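PDB 6V4C: long form D7clu1 salivary protein from Culex quinquefasciatus, which binds and sequesters adenine nucleotides, ATP and ADP most tightly, and so inhibits platelet aggregation and hemostasis while the female mosquito feeds on blood. Local coordinates for residues M6-V11 with A135-N140; L56-K61 with K124-D129; Q71-Y76 with N80-T85. All coordinates share one frame; numbering follows the deposited sequence.

Contact 1 (M6-V11 with A135-N140); sequences MDPEEV and AIYKKN. With ADP (adenosine-5'-diphosphate), chain B.
P8, in the first turn of helix 8-22, faces I136 near the end of helix 130-139, with their CA atoms 7.6 Å apart. Apolar contact joins the two helices here, and no hydrogen bond crosses between the two segments. The proline ring meets I136 through its CG, which lies 3.7 Å from I136 CG2. The next residue, Y137, reaches the same proline with its ring: CE1 is 3.7 Å from P8 CB. The Y137 CG stands anti to its own carbonyl carbon (chi1 -72°), and the ring then runs toward the start of helix 8-22. Its hydroxyl ends beside the backbone of E9. From there Y137 OH donates to ADP N7, 2.9 Å away, and N7 lies in the plane of the tyrosine ring. E9 adds aliphatic contact to the adenine, with CG 3.4 Å from ADP N6. Its carboxylate turns elsewhere, to a hydrogen bond with Y266 and a salt bridge with R192. The turn that carries P8 and E9 is fixed by a capping box. E10 N donates to D7 OD1 at 2.8 Å, and D7 N donates to E10 OE1 at 2.9 Å. Helix 8-22 and helix 130-139 thus form one wall of the ADP pocket, where Y137 reads the N7 edge of the adenine.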
loop_
_atom_site.group_PDB
_atom_site.type_symbol
_atom_site.label_atom_id
_atom_site.label_comp_id
_atom_site.label_asym_id
_atom_site.label_seq_id
_atom_site.Cartn_x
_atom_site.Cartn_y
_atom_site.Cartn_z
ATOM N N MET A 6 -7.527 2.483 9.830
ATOM C CA MET A 6 -6.362 1.959 9.134
ATOM C C MET A 6 -5.131 2.091 10.018
ATOM O O MET A 6 -4.949 3.108 10.699
ATOM C CB MET A 6 -6.130 2.725 7.830
ATOM C CG MET A 6 -7.396 2.986 7.036
ATOM S SD MET A 6 -7.102 3.977 5.560
ATOM C CE MET A 6 -6.218 2.803 4.537
ATOM N N ASP A 7 -4.291 1.061 10.003
ATOM C CA ASP A 7 -3.030 1.076 10.731
ATOM C C ASP A 7 -1.993 1.871 9.936
ATOM O O ASP A 7 -2.249 2.260 8.793
ATOM C CB ASP A 7 -2.635 -0.361 11.098
ATOM C CG ASP A 7 -2.157 -1.193 9.910
ATOM O OD1 ASP A 7 -1.620 -0.648 8.926
ATOM O OD2 ASP A 7 -2.310 -2.432 9.977
ATOM N N PRO A 8 -0.815 2.151 10.510
ATOM C CA PRO A 8 0.145 3.000 9.783
ATOM C C PRO A 8 0.646 2.391 8.484
ATOM O O PRO A 8 0.992 3.141 7.562
ATOM C CB PRO A 8 1.289 3.204 10.791
ATOM C CG PRO A 8 0.724 2.835 12.112
ATOM C CD PRO A 8 -0.284 1.765 11.831
ATOM N N GLU A 9 0.703 1.058 8.383
ATOM C CA GLU A 9 1.126 0.424 7.136
ATOM C C GLU A 9 0.085 0.614 6.041
ATOM O O GLU A 9 0.431 0.884 4.883
ATOM C CB GLU A 9 1.403 -1.066 7.369
ATOM C CG GLU A 9 1.912 -1.830 6.138
ATOM C CD GLU A 9 0.794 -2.391 5.265
ATOM O OE1 GLU A 9 -0.375 -2.410 5.711
ATOM O OE2 GLU A 9 1.091 -2.818 4.130
ATOM N N GLU A 10 -1.172 0.453 6.379
ATOM C CA GLU A 10 -2.270 0.733 5.452
ATOM C C GLU A 10 -2.274 2.179 4.978
ATOM O O GLU A 10 -2.389 2.369 3.904
ATOM C CB GLU A 10 -3.593 0.379 6.039
ATOM C CG GLU A 10 -3.735 -1.005 6.434
ATOM C CD GLU A 10 -5.021 -1.336 7.112
ATOM O OE1 GLU A 10 -5.195 -1.029 8.150
ATOM O OE2 GLU A 10 -5.781 -1.872 6.533
ATOM N N VAL A 11 -2.063 3.150 5.829
ATOM C CA VAL A 11 -2.068 4.533 5.336
ATOM C C VAL A 11 -0.878 4.792 4.476
ATOM O O VAL A 11 -1.025 5.320 3.543
ATOM C CB VAL A 11 -2.185 5.520 6.477
ATOM C CG1 VAL A 11 -2.147 6.903 5.982
ATOM C CG2 VAL A 11 -3.317 5.222 7.374
ATOM N N ALA A 135 6.121 4.141 16.960
ATOM C CA ALA A 135 5.678 3.617 18.248
ATOM C C ALA A 135 4.636 2.521 18.062
ATOM O O ALA A 135 4.672 1.493 18.749
ATOM C CB ALA A 135 5.127 4.750 19.116
ATOM N N ILE A 136 3.709 2.717 17.125
ATOM C CA ILE A 136 2.696 1.698 16.860
ATOM C C ILE A 136 3.338 0.420 16.331
ATOM O O ILE A 136 2.991 -0.688 16.760
ATOM C CB ILE A 136 1.612 2.253 15.917
ATOM C CG1 ILE A 136 0.820 3.354 16.625
ATOM C CG2 ILE A 136 0.695 1.133 15.420
ATOM C CD1 ILE A 136 -0.146 4.091 15.723
ATOM N N TYR A 137 4.292 0.551 15.403
ATOM C CA TYR A 137 5.000 -0.622 14.896
ATOM C C TYR A 137 5.680 -1.381 16.028
ATOM O O TYR A 137 5.599 -2.613 16.101
ATOM C CB TYR A 137 6.036 -0.211 13.848
ATOM C CG TYR A 137 5.477 0.232 12.513
ATOM C CD1 TYR A 137 4.170 -0.061 12.140
ATOM C CD2 TYR A 137 6.269 0.939 11.619
ATOM C CE1 TYR A 137 3.665 0.351 10.913
ATOM C CE2 TYR A 137 5.779 1.350 10.397
ATOM C CZ TYR A 137 4.477 1.057 10.048
ATOM O OH TYR A 137 4.005 1.472 8.826
ATOM N N LYS A 138 6.365 -0.660 16.921
ATOM C CA LYS A 138 7.084 -1.322 18.006
ATOM C C LYS A 138 6.131 -2.069 18.926
ATOM O O LYS A 138 6.450 -3.161 19.410
ATOM C CB LYS A 138 7.901 -0.304 18.802
ATOM C CG LYS A 138 9.169 0.156 18.106
ATOM C CD LYS A 138 10.020 1.008 19.039
ATOM C CE LYS A 138 11.163 1.677 18.286
ATOM N NZ LYS A 138 12.024 0.692 17.591
ATOM N N LYS A 139 4.954 -1.499 19.177
ATOM C CA LYS A 139 3.993 -2.124 20.071
ATOM C C LYS A 139 3.125 -3.167 19.380
ATOM O O LYS A 139 2.426 -3.915 20.071
ATOM C CB LYS A 139 3.111 -1.059 20.725
ATOM C CG LYS A 139 3.877 -0.105 21.628
ATOM C CD LYS A 139 2.952 0.622 22.589
ATOM C CE LYS A 139 2.617 2.009 22.089
ATOM N NZ LYS A 139 1.691 2.721 23.017
ATOM N N ASN A 140 3.156 -3.240 18.050
ATOM C CA ASN A 140 2.289 -4.130 17.281
ATOM C C ASN A 140 3.139 -4.923 16.293
ATOM O O ASN A 140 3.195 -4.594 15.104
ATOM C CB ASN A 140 1.195 -3.346 16.556
ATOM C CG ASN A 140 0.230 -2.688 17.513
ATOM O OD1 ASN A 140 -0.796 -3.265 17.869
ATOM N ND2 ASN A 140 0.560 -1.476 17.949
HETATM P PB ADP B . 10.918 8.808 7.789
HETATM O O1B ADP B . 11.534 8.640 9.010
HETATM O O2B ADP B . 11.514 9.790 6.967
HETATM O O3B ADP B . 9.575 9.045 7.926
HETATM P PA ADP B . 12.048 7.394 5.515
HETATM O O1A ADP B . 13.473 6.949 5.531
HETATM O O2A ADP B . 11.942 8.620 4.819
HETATM O O3A ADP B . 11.442 7.567 6.925
HETATM O "O5'" ADP B . 10.884 6.502 5.101
HETATM C "C5'" ADP B . 9.537 6.905 5.222
HETATM C "C4'" ADP B . 8.632 6.134 4.289
HETATM O "O4'" ADP B . 8.219 4.914 4.850
HETATM C "C3'" ADP B . 7.265 6.710 4.000
HETATM O "O3'" ADP B . 7.287 7.647 2.974
HETATM C "C2'" ADP B . 6.363 5.512 3.718
HETATM O "O2'" ADP B . 6.159 5.372 2.377
HETATM C "C1'" ADP B . 7.221 4.354 4.106
HETATM N N9 ADP B . 6.582 3.364 4.915
HETATM C C8 ADP B . 5.983 3.597 6.068
HETATM N N7 ADP B . 5.528 2.559 6.635
HETATM C C5 ADP B . 5.827 1.550 5.803
HETATM C C6 ADP B . 5.609 0.178 5.842
HETATM N N6 ADP B . 4.994 -0.444 6.787
HETATM N N1 ADP B . 6.036 -0.545 4.837
HETATM C C2 ADP B . 6.637 0.048 3.854
HETATM N N3 ADP B . 6.910 1.296 3.721
HETATM C C4 ADP B . 6.490 2.028 4.727
#

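Contact 2 (L56-K61 with K124-D129); sequences LGMYDK and KIYLLD
L56 and M58 meet the Y126 ring from the same side of its plane, L56 near CD2 and CE2, M58 near the hydroxyl and CE1. These three buried residues make the contact. The L56 side chain crosses the ring obliquely. Its CD1 is 3.7 Å from Y126 CD2, and its CB is equally close to CE2. The carbonyl of L56 comes to the ring edge, near the ring plane, with O 3.4 Å from Y126 CE2. The M58 side chain runs head-on toward that of Y126 and meets its hydroxyl end. Its SD stands 4.6 Å from the centroid of the Y126 ring and 31° off the ring normal, an oblique Met-aromatic contact. The M58 chain is extended through chi2 and bends at chi3 (99°), which brings the terminal methyl back to the ring: M58 CE is 3.5 Å from Y126 CE1. M58 CG lies 3.2 Å from Y126 OH. That hydroxyl is buried by the contact and has no hydrogen-bond partner in the model.

Two helix ends carry these side chains. G57, with positive phi, closes helix 45-55 in a Schellman motif, so the chain turns between L56 and M58. L127 does the same for helix 121-125, just after Y126, and L127 N donates to K124 O at 3.2 Å. Farther out, I69 of helix 66-75 packs on both M58 and Y126. V11 of helix 8-22 touches L56 and L128. The contact is buried packing between two Schellman-terminated helices in the all-helical fold of the PBP/GOBP family.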
loop_
_atom_site.group_PDB
_atom_site.type_symbol
_atom_site.label_atom_id
_atom_site.label_comp_id
_atom_site.label_asym_id
_atom_site.label_seq_id
_atom_site.Cartn_x
_atom_site.Cartn_y
_atom_site.Cartn_z
ATOM N N LEU A 56 -8.083 7.429 2.298
ATOM C CA LEU A 56 -8.025 7.419 3.752
ATOM C C LEU A 56 -9.405 7.459 4.399
ATOM O O LEU A 56 -9.496 7.555 5.627
ATOM C CB LEU A 56 -7.161 8.576 4.269
ATOM C CG LEU A 56 -5.709 8.613 3.785
ATOM C CD1 LEU A 56 -4.877 9.561 4.637
ATOM C CD2 LEU A 56 -5.106 7.220 3.761
ATOM N N GLY A 57 -10.473 7.388 3.607
ATOM C CA GLY A 57 -11.810 7.387 4.165
ATOM C C GLY A 57 -12.287 8.723 4.686
ATOM O O GLY A 57 -13.262 8.768 5.438
ATOM N N MET A 58 -11.623 9.820 4.312
ATOM C CA MET A 58 -12.069 11.139 4.740
ATOM C C MET A 58 -13.192 11.685 3.874
ATOM O O MET A 58 -13.955 12.537 4.339
ATOM C CB MET A 58 -10.910 12.136 4.709
ATOM C CG MET A 58 -9.670 11.702 5.460
ATOM S SD MET A 58 -8.406 12.986 5.442
ATOM C CE MET A 58 -8.659 13.738 7.042
ATOM N N TYR A 59 -13.312 11.217 2.632
ATOM C CA TYR A 59 -14.273 11.752 1.679
ATOM C C TYR A 59 -14.962 10.591 0.980
ATOM O O TYR A 59 -14.292 9.680 0.483
ATOM C CB TYR A 59 -13.555 12.634 0.651
ATOM C CG TYR A 59 -14.469 13.392 -0.281
ATOM C CD1 TYR A 59 -15.140 14.530 0.147
ATOM C CD2 TYR A 59 -14.647 12.981 -1.595
ATOM C CE1 TYR A 59 -15.973 15.230 -0.703
ATOM C CE2 TYR A 59 -15.478 13.676 -2.454
ATOM C CZ TYR A 59 -16.137 14.799 -2.002
ATOM O OH TYR A 59 -16.966 15.495 -2.851
ATOM N N ASP A 60 -16.295 10.625 0.944
ATOM C CA ASP A 60 -17.066 9.527 0.374
ATOM C C ASP A 60 -18.149 10.020 -0.579
ATOM O O ASP A 60 -17.949 10.044 -1.798
ATOM N N LYS A 61 -19.302 10.410 -0.034
ATOM C CA LYS A 61 -20.438 10.820 -0.852
ATOM C C LYS A 61 -20.211 12.191 -1.478
ATOM O O LYS A 61 -19.390 12.340 -2.390
ATOM N N LYS A 124 -0.687 12.977 12.322
ATOM C CA LYS A 124 -0.677 12.182 13.545
ATOM C C LYS A 124 -1.897 11.273 13.625
ATOM O O LYS A 124 -1.774 10.093 13.970
ATOM C CB LYS A 124 -0.593 13.094 14.768
ATOM C CG LYS A 124 0.736 13.809 14.917
ATOM C CD LYS A 124 0.760 14.690 16.154
ATOM C CE LYS A 124 2.116 15.351 16.337
ATOM N NZ LYS A 124 2.168 16.140 17.595
ATOM N N ILE A 125 -3.079 11.802 13.310
ATOM C CA ILE A 125 -4.295 10.999 13.395
ATOM C C ILE A 125 -4.255 9.850 12.393
ATOM O O ILE A 125 -4.699 8.735 12.693
ATOM C CB ILE A 125 -5.542 11.887 13.229
ATOM C CG1 ILE A 125 -5.715 12.787 14.456
ATOM C CG2 ILE A 125 -6.784 11.039 13.008
ATOM C CD1 ILE A 125 -6.989 13.603 14.451
ATOM N N TYR A 126 -3.712 10.094 11.201
ATOM C CA TYR A 126 -3.613 9.068 10.172
ATOM C C TYR A 126 -2.266 8.352 10.178
ATOM O O TYR A 126 -1.885 7.745 9.173
ATOM C CB TYR A 126 -3.974 9.637 8.801
ATOM C CG TYR A 126 -5.465 9.865 8.675
ATOM C CD1 TYR A 126 -6.062 10.992 9.225
ATOM C CD2 TYR A 126 -6.279 8.934 8.042
ATOM C CE1 TYR A 126 -7.427 11.195 9.130
ATOM C CE2 TYR A 126 -7.645 9.129 7.941
ATOM C CZ TYR A 126 -8.213 10.262 8.487
ATOM O OH TYR A 126 -9.571 10.463 8.392
ATOM N N LEU A 127 -1.542 8.415 11.295
ATOM C CA LEU A 127 -0.406 7.534 11.562
ATOM C C LEU A 127 0.711 7.680 10.530
ATOM O O LEU A 127 1.472 6.741 10.290
ATOM C CB LEU A 127 -0.853 6.074 11.704
ATOM C CG LEU A 127 -2.165 5.880 12.469
ATOM C CD1 LEU A 127 -2.536 4.410 12.598
ATOM C CD2 LEU A 127 -2.110 6.547 13.839
ATOM N N LEU A 128 0.813 8.853 9.904
ATOM C CA LEU A 128 1.924 9.143 9.009
ATOM C C LEU A 128 3.061 9.881 9.699
ATOM O O LEU A 128 4.180 9.899 9.174
ATOM C CB LEU A 128 1.440 9.944 7.799
ATOM C CG LEU A 128 0.513 9.186 6.842
ATOM C CD1 LEU A 128 -0.061 10.126 5.800
ATOM C CD2 LEU A 128 1.259 8.039 6.172
ATOM N N ASP A 129 2.797 10.489 10.852
ATOM C CA ASP A 129 3.851 11.098 11.652
ATOM C C ASP A 129 4.849 10.027 12.078
ATOM O O ASP A 129 4.460 8.951 12.537
ATOM C CB ASP A 129 3.228 11.755 12.880
ATOM C CG ASP A 129 4.258 12.343 13.811
ATOM O OD1 ASP A 129 4.667 13.503 13.588
ATOM O OD2 ASP A 129 4.657 11.645 14.766
#

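Contact 3 (Q71-Y76 with N80-T85); sequences QQYEAY and NGVDQT
With chi1 at 168° the Y73 ring extends away from its own backbone N, out from helix 66-75 to the chain at V82 and Q84. In N80 the CG sits between the backbone N and the carbonyl carbon (chi1 55°). This brings the amide beside the Y73 ring, the two planes nearly parallel (17° apart) though the side chains cross at about a right angle. N80 ND2 lies 3.2 Å from Y73 CD1, oblique to the ring. The other end of the amide serves its own segment. N80 OD1 accepts from V82 N at 3.0 Å, which makes an Asx turn. G81, with positive phi, sits inside this turn and follows the end of the short helix 77-80.

The Y73 hydroxyl donates to V82 O at 2.7 Å. This oxygen lies at the ring edge, in the ring plane, but the hydroxyl stands above the plane of the V82 carbonyl. V82 CB also packs on Y73 CE1. Helices 66-75, 77-80 and 84-94 follow one another here, within the all-helical PBP/GOBP fold, and Y73 ties the first to the start of the last. On the solvent side, E74 and Q84 are both exposed. Q84 NE2 donates to E74 OE2 at 2.8 Å, with E74 OE2 tilted out of the Q84 amide plane, and has a weak second bond to D88. The backbone closes the turn from the other end, where N80 N donates to Y76 O at 2.8 Å. A water accepts from N80 ND2 and donates to Q72 O. V82 also packs on V121, K124 and I125 of helix 121-125, and Y73 touches I125.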
loop_
_atom_site.group_PDB
_atom_site.type_symbol
_atom_site.label_atom_id
_atom_site.label_comp_id
_atom_site.label_asym_id
_atom_site.label_seq_id
_atom_site.Cartn_x
_atom_site.Cartn_y
_atom_site.Cartn_z
ATOM N N GLN A 71 -13.608 7.972 13.945
ATOM C CA GLN A 71 -13.267 6.569 14.152
ATOM C C GLN A 71 -11.765 6.343 14.023
ATOM O O GLN A 71 -11.179 5.574 14.795
ATOM C CB GLN A 71 -14.032 5.688 13.165
ATOM C CG GLN A 71 -14.930 4.654 13.823
ATOM C CD GLN A 71 -15.531 3.689 12.821
ATOM O OE1 GLN A 71 -15.960 4.087 11.737
ATOM N NE2 GLN A 71 -15.554 2.408 13.173
ATOM N N GLN A 72 -11.125 7.008 13.057
ATOM C CA GLN A 72 -9.680 6.883 12.909
ATOM C C GLN A 72 -8.953 7.452 14.120
ATOM O O GLN A 72 -7.966 6.872 14.590
ATOM C CB GLN A 72 -9.215 7.578 11.630
ATOM C CG GLN A 72 -7.711 7.515 11.398
ATOM C CD GLN A 72 -7.222 6.116 11.071
ATOM O OE1 GLN A 72 -7.964 5.295 10.533
ATOM N NE2 GLN A 72 -5.963 5.840 11.394
ATOM N N TYR A 73 -9.427 8.587 14.642
ATOM C CA TYR A 73 -8.811 9.155 15.836
ATOM C C TYR A 73 -8.982 8.228 17.033
ATOM O O TYR A 73 -8.033 7.987 17.788
ATOM C CB TYR A 73 -9.400 10.535 16.148
ATOM C CG TYR A 73 -9.010 11.013 17.527
ATOM C CD1 TYR A 73 -7.763 11.574 17.758
ATOM C CD2 TYR A 73 -9.873 10.870 18.608
ATOM C CE1 TYR A 73 -7.390 11.993 19.019
ATOM C CE2 TYR A 73 -9.507 11.285 19.874
ATOM C CZ TYR A 73 -8.263 11.847 20.071
ATOM O OH TYR A 73 -7.886 12.265 21.325
ATOM N N GLU A 74 -10.195 7.702 17.222
ATOM C CA GLU A 74 -10.468 6.860 18.382
ATOM C C GLU A 74 -9.657 5.575 18.355
ATOM O O GLU A 74 -9.310 5.039 19.415
ATOM C CB GLU A 74 -11.959 6.538 18.459
ATOM C CG GLU A 74 -12.827 7.731 18.811
ATOM C CD GLU A 74 -12.598 8.223 20.225
ATOM O OE1 GLU A 74 -12.477 7.383 21.141
ATOM O OE2 GLU A 74 -12.538 9.454 20.420
ATOM N N ALA A 75 -9.345 5.068 17.162
ATOM C CA ALA A 75 -8.672 3.779 17.060
ATOM C C ALA A 75 -7.243 3.828 17.589
ATOM O O ALA A 75 -6.702 2.795 17.998
ATOM C CB ALA A 75 -8.694 3.292 15.613
ATOM N N TYR A 76 -6.617 5.005 17.590
ATOM C CA TYR A 76 -5.217 5.134 17.982
ATOM C C TYR A 76 -4.991 6.339 18.887
ATOM O O TYR A 76 -3.941 6.982 18.820
ATOM C CB TYR A 76 -4.301 5.197 16.759
ATOM C CG TYR A 76 -4.430 3.998 15.851
ATOM C CD1 TYR A 76 -3.647 2.870 16.045
ATOM C CD2 TYR A 76 -5.344 3.991 14.805
ATOM C CE1 TYR A 76 -3.767 1.766 15.221
ATOM C CE2 TYR A 76 -5.475 2.893 13.977
ATOM C CZ TYR A 76 -4.684 1.782 14.189
ATOM O OH TYR A 76 -4.807 0.686 13.366
ATOM N N ASN A 80 -1.651 8.537 19.009
ATOM C CA ASN A 80 -1.572 9.649 18.066
ATOM C C ASN A 80 -1.093 10.944 18.711
ATOM O O ASN A 80 -0.656 11.849 17.991
ATOM C CB ASN A 80 -2.901 9.847 17.325
ATOM C CG ASN A 80 -4.084 10.027 18.264
ATOM O OD1 ASN A 80 -3.954 10.578 19.358
ATOM N ND2 ASN A 80 -5.250 9.563 17.832
ATOM N N GLY A 81 -1.151 11.050 20.037
ATOM C CA GLY A 81 -0.674 12.244 20.707
ATOM C C GLY A 81 -1.540 13.470 20.509
ATOM O O GLY A 81 -1.052 14.595 20.655
ATOM N N VAL A 82 -2.816 13.282 20.181
ATOM C CA VAL A 82 -3.754 14.372 19.939
ATOM C C VAL A 82 -4.826 14.327 21.021
ATOM O O VAL A 82 -5.368 13.256 21.318
ATOM C CB VAL A 82 -4.385 14.271 18.536
ATOM C CG1 VAL A 82 -5.359 15.417 18.303
ATOM C CG2 VAL A 82 -3.307 14.253 17.467
ATOM N N ASP A 83 -5.129 15.487 21.601
ATOM C CA ASP A 83 -6.138 15.566 22.647
ATOM C C ASP A 83 -7.532 15.318 22.079
ATOM O O ASP A 83 -7.823 15.628 20.920
ATOM C CB ASP A 83 -6.101 16.936 23.325
ATOM C CG ASP A 83 -5.395 17.985 22.486
ATOM O OD1 ASP A 83 -4.202 17.789 22.170
ATOM O OD2 ASP A 83 -6.034 19.003 22.143
ATOM N N GLN A 84 -8.399 14.751 22.924
ATOM C CA GLN A 84 -9.780 14.488 22.526
ATOM C C GLN A 84 -10.473 15.744 22.019
ATOM O O GLN A 84 -11.321 15.663 21.122
ATOM C CB GLN A 84 -10.559 13.886 23.698
ATOM C CG GLN A 84 -11.978 13.448 23.358
ATOM C CD GLN A 84 -12.085 11.973 23.011
ATOM O OE1 GLN A 84 -11.424 11.131 23.615
ATOM N NE2 GLN A 84 -12.925 11.653 22.032
ATOM N N THR A 85 -10.115 16.909 22.564
ATOM C CA THR A 85 -10.687 18.164 22.089
ATOM C C THR A 85 -10.307 18.418 20.634
ATOM O O THR A 85 -11.171 18.658 19.784
ATOM C CB THR A 85 -10.231 19.318 22.986
ATOM O OG1 THR A 85 -10.814 19.171 24.289
ATOM C CG2 THR A 85 -10.654 20.656 22.392
HETATM O O HOH W 1 -5.795 8.110 15.157
#

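The centres of contacts 1 and 2 and of contacts 1 and 3 are 14 Å apart, and those of contacts 2 and 3 are 12 Å apart. Along the chain the pairings enclose one another. Contact 3 is local, contact 2 spans it, and contact 1 spans both. Helix 121-125 and helix 130-139 follow each other, so the second segments of contacts 2 and 1 lie on consecutive helices. All three touch. V11 packs on Y126, Y76 packs on D7, I136 and L127, and Q72 OE1 probably accepts from M6 N. Contact 1 touches ADP directly; L56 of contact 2 and Y76 of contact 3 are each about 12 Å from it, side chain to ligand.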